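Local coordinates for protein neurotrypsin (Mus musculus, PDB 6H8M) that acts as a secreted brain serine protease with a role in neuronal plasticity, represented here by its third scavenger receptor cysteine-rich domain, at residues E63-K74 against V86-H97. Residues are numbered along the deposited sequence; the frame is centred on the assembly and turned at random.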
# COMPACT_ATOMS: atom_id res chain seq x y z
N GLU A 63 -6.87 -10.61 3.67
CA GLU A 63 -6.08 -10.91 2.49
C GLU A 63 -6.81 -10.42 1.28
O GLU A 63 -8.03 -10.61 1.15
CB GLU A 63 -5.79 -12.41 2.37
CG GLU A 63 -4.93 -12.94 3.54
CD GLU A 63 -4.44 -14.37 3.38
OE1 GLU A 63 -4.56 -14.87 2.26
OE2 GLU A 63 -3.81 -14.92 4.33
N GLY A 64 -6.06 -9.98 0.28
CA GLY A 64 -6.68 -9.66 -1.03
C GLY A 64 -6.67 -10.92 -1.91
O GLY A 64 -6.36 -12.00 -1.41
N LYS A 65 -7.16 -10.78 -3.12
CA LYS A 65 -7.11 -11.91 -4.07
C LYS A 65 -6.57 -11.39 -5.40
O LYS A 65 -6.43 -10.17 -5.57
CB LYS A 65 -8.47 -12.59 -4.15
CG LYS A 65 -9.65 -11.71 -4.50
CD LYS A 65 -10.96 -12.29 -3.96
CE LYS A 65 -12.10 -11.29 -3.97
NZ LYS A 65 -12.10 -10.45 -5.20
N GLY A 66 -6.26 -12.31 -6.31
CA GLY A 66 -5.75 -11.82 -7.61
C GLY A 66 -4.27 -11.45 -7.53
O GLY A 66 -3.56 -12.04 -6.73
N PRO A 67 -3.75 -10.60 -8.44
CA PRO A 67 -2.32 -10.40 -8.56
C PRO A 67 -1.77 -9.65 -7.36
O PRO A 67 -2.49 -8.84 -6.75
CB PRO A 67 -2.10 -9.60 -9.84
CG PRO A 67 -3.46 -9.43 -10.45
CD PRO A 67 -4.51 -9.90 -9.48
N ILE A 68 -0.52 -9.93 -7.07
CA ILE A 68 0.28 -9.07 -6.21
C ILE A 68 1.15 -8.23 -7.12
O ILE A 68 2.02 -8.74 -7.79
CB ILE A 68 1.09 -9.88 -5.20
CG1 ILE A 68 0.15 -10.80 -4.40
CG2 ILE A 68 1.92 -8.96 -4.30
CD1 ILE A 68 0.92 -11.72 -3.47
N HIS A 69 0.78 -6.97 -7.30
CA HIS A 69 1.33 -6.15 -8.38
C HIS A 69 2.73 -5.65 -8.04
O HIS A 69 3.53 -5.44 -9.01
CB HIS A 69 0.44 -4.97 -8.69
CG HIS A 69 -0.76 -5.30 -9.47
ND1 HIS A 69 -0.68 -6.11 -10.57
CD2 HIS A 69 -2.04 -4.86 -9.38
CE1 HIS A 69 -1.87 -6.19 -11.13
NE2 HIS A 69 -2.75 -5.42 -10.40
N MET A 70 3.01 -5.37 -6.77
CA MET A 70 4.30 -4.78 -6.43
C MET A 70 4.81 -5.49 -5.17
O MET A 70 4.00 -5.84 -4.28
CB MET A 70 4.22 -3.26 -6.19
CG MET A 70 3.39 -2.54 -7.23
SD MET A 70 3.02 -0.78 -6.82
CE MET A 70 2.50 -0.19 -8.43
N ASP A 71 6.12 -5.71 -5.14
CA ASP A 71 6.85 -6.64 -4.25
C ASP A 71 7.76 -5.87 -3.31
O ASP A 71 7.83 -6.23 -2.10
CB ASP A 71 7.78 -7.59 -5.01
CG ASP A 71 7.09 -8.75 -5.72
OD1 ASP A 71 6.36 -9.51 -5.02
OD2 ASP A 71 7.29 -8.87 -6.96
N ASN A 72 8.43 -4.83 -3.81
CA ASN A 72 9.37 -4.09 -3.00
C ASN A 72 9.46 -2.65 -3.47
O ASN A 72 10.34 -2.29 -4.23
CB ASN A 72 10.80 -4.66 -3.07
CG ASN A 72 11.22 -5.28 -1.76
OD1 ASN A 72 11.76 -4.60 -0.89
ND2 ASN A 72 10.97 -6.57 -1.62
N VAL A 73 8.58 -1.83 -2.93
CA VAL A 73 8.51 -0.44 -3.26
C VAL A 73 9.49 0.28 -2.33
O VAL A 73 9.49 -0.08 -1.15
CB VAL A 73 7.06 0.05 -3.02
CG1 VAL A 73 6.88 1.51 -3.36
CG2 VAL A 73 6.05 -0.79 -3.79
N LYS A 74 10.30 1.21 -2.85
CA LYS A 74 11.15 2.12 -2.06
C LYS A 74 10.56 3.53 -2.14
O LYS A 74 10.38 4.04 -3.21
CB LYS A 74 12.60 2.14 -2.54
CG LYS A 74 13.58 2.82 -1.59
CD LYS A 74 15.06 2.61 -1.95
CE LYS A 74 15.99 3.45 -1.11
NZ LYS A 74 17.39 2.96 -1.15
N VAL A 86 10.06 4.23 -6.18
CA VAL A 86 10.93 3.48 -7.11
C VAL A 86 10.80 1.99 -6.78
O VAL A 86 10.69 1.63 -5.62
CB VAL A 86 12.40 3.98 -7.08
CG1 VAL A 86 12.48 5.41 -7.58
CG2 VAL A 86 13.07 3.86 -5.72
N LYS A 87 10.73 1.15 -7.82
CA LYS A 87 10.69 -0.31 -7.66
C LYS A 87 12.10 -0.80 -7.35
O LYS A 87 13.07 -0.09 -7.61
CB LYS A 87 10.05 -0.95 -8.89
CG LYS A 87 8.61 -0.49 -9.14
CD LYS A 87 8.27 -0.11 -10.58
CE LYS A 87 6.89 0.51 -10.71
NZ LYS A 87 6.43 0.56 -12.12
N GLN A 88 12.20 -1.97 -6.71
CA GLN A 88 13.48 -2.60 -6.34
C GLN A 88 13.43 -4.09 -6.70
O GLN A 88 12.42 -4.75 -6.42
CB GLN A 88 13.76 -2.46 -4.84
CG GLN A 88 14.60 -1.24 -4.47
CD GLN A 88 14.52 -0.94 -2.99
OE1 GLN A 88 13.45 -0.98 -2.38
NE2 GLN A 88 15.66 -0.64 -2.39
N ASP A 89 14.51 -4.60 -7.29
CA ASP A 89 14.77 -6.05 -7.42
C ASP A 89 15.59 -6.50 -6.20
O ASP A 89 16.79 -6.78 -6.31
CB ASP A 89 15.45 -6.40 -8.75
CG ASP A 89 14.46 -6.52 -9.90
OD1 ASP A 89 13.49 -7.29 -9.74
OD2 ASP A 89 14.67 -5.84 -10.93
N ILE A 90 14.92 -6.55 -5.05
CA ILE A 90 15.45 -7.03 -3.76
C ILE A 90 14.60 -8.25 -3.33
O ILE A 90 13.74 -8.15 -2.46
CB ILE A 90 15.46 -5.90 -2.69
CG1 ILE A 90 16.36 -4.73 -3.10
CG2 ILE A 90 15.84 -6.43 -1.31
CD1 ILE A 90 16.19 -3.50 -2.24
N GLY A 91 14.84 -9.39 -3.99
CA GLY A 91 14.18 -10.66 -3.68
C GLY A 91 13.84 -11.44 -4.94
O GLY A 91 13.84 -10.87 -6.04
N ARG A 92 13.54 -12.74 -4.75
CA ARG A 92 13.10 -13.68 -5.81
C ARG A 92 11.56 -13.70 -5.93
O ARG A 92 11.02 -14.52 -6.67
CB ARG A 92 13.61 -15.09 -5.50
CG ARG A 92 13.89 -15.96 -6.72
CD ARG A 92 14.60 -17.25 -6.31
NE ARG A 92 14.72 -18.22 -7.39
CZ ARG A 92 13.73 -18.98 -7.84
NH1 ARG A 92 12.53 -18.91 -7.30
NH2 ARG A 92 13.94 -19.80 -8.86
N HIS A 93 10.89 -12.80 -5.18
CA HIS A 93 9.46 -12.49 -5.30
C HIS A 93 8.65 -13.75 -4.96
O HIS A 93 8.03 -14.36 -5.84
CB HIS A 93 9.17 -11.88 -6.69
CG HIS A 93 10.05 -10.72 -7.07
ND1 HIS A 93 9.94 -9.46 -6.48
CD2 HIS A 93 11.06 -10.62 -7.96
CE1 HIS A 93 10.83 -8.64 -7.00
NE2 HIS A 93 11.54 -9.34 -7.92
N ASN A 94 8.71 -14.16 -3.68
CA ASN A 94 7.91 -15.27 -3.18
C ASN A 94 6.74 -14.73 -2.34
O ASN A 94 6.36 -15.39 -1.42
CB ASN A 94 8.77 -16.27 -2.40
CG ASN A 94 9.35 -17.36 -3.28
OD1 ASN A 94 9.08 -17.43 -4.48
ND2 ASN A 94 10.13 -18.24 -2.68
N CYS A 95 6.14 -13.57 -2.67
CA CYS A 95 5.12 -12.97 -1.79
C CYS A 95 3.79 -13.72 -1.88
O CYS A 95 3.47 -14.24 -2.90
CB CYS A 95 4.93 -11.49 -2.09
SG CYS A 95 6.25 -10.47 -1.39
N ARG A 96 2.99 -13.73 -0.80
CA ARG A 96 1.67 -14.37 -0.74
C ARG A 96 0.70 -13.32 -0.20
O ARG A 96 1.18 -12.30 0.36
CB ARG A 96 1.65 -15.60 0.18
CG ARG A 96 2.65 -16.71 -0.17
CD ARG A 96 2.41 -18.06 0.52
NE ARG A 96 1.22 -18.68 -0.06
CZ ARG A 96 0.98 -19.99 -0.21
NH1 ARG A 96 1.88 -20.90 0.15
NH2 ARG A 96 -0.17 -20.38 -0.72
N HIS A 97 -0.60 -13.56 -0.37
CA HIS A 97 -1.61 -12.57 0.06
C HIS A 97 -1.63 -12.39 1.58
O HIS A 97 -2.12 -11.36 2.09
CB HIS A 97 -2.99 -12.90 -0.53
CG HIS A 97 -3.15 -12.49 -1.96
ND1 HIS A 97 -3.19 -11.14 -2.32
CD2 HIS A 97 -3.25 -13.21 -3.09
CE1 HIS A 97 -3.32 -11.08 -3.64
NE2 HIS A 97 -3.38 -12.32 -4.14
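His97 lies against residues 64-68 with both ring faces and one edge in use. Gly64 O sits 3.3 Å from CG of His97 over one face, and CG1 of Ile68 lies over the opposite face, offset toward the rim, a CH-pi contact 24° off the ring normal. At the edge, NE2 of His97 donates to Gly66 O over 2.6 Å; the acceptor is only 2° out of the ring plane, but the donor stands above the carbonyl plane. Because ND1 is hydrogen-bonded to OD2 of Asp100, both ring nitrogens are engaged, which fixes the ring's rotation. Beyond CG1 the Ile68 chain turns away from the ring and brings CD1 to 3.6 Å from Cys95 O.

Farther along, Asp71 and His93 cross at about a right angle. OD2 of Asp71 comes within 2.8 Å of ND1 of His93 obliquely to the ring, too poorly aligned for a hydrogen bond, while OD1 faces Cys95 SG. Asn72 turns its amide toward Ile90 in the loop that follows strand 86-87, yet ND2 is hydrogen-bonded to OD2 of Asp33.

At the far end, Lys74 and Val86 form an antiparallel hydrogen-bonded pair: Lys74 N to Val86 O is 2.8 Å, and Val86 N to Lys74 O is 3.0 Å. Gln88 lays its amide beside the Lys74 chain, OE1 3.2 Å from CB of Lys74. That chain is extended, CG anti to the backbone N (chi1 -168°), and leads its amine away.

The contact belongs to the disulfide-rich SRCR fold. Strand 86-87 is the outermost strand beside 68-74, whose other neighbour, 26-30, runs parallel to it; the Cys31-Cys95 disulfide ties the returning loop to the residue following 26-30.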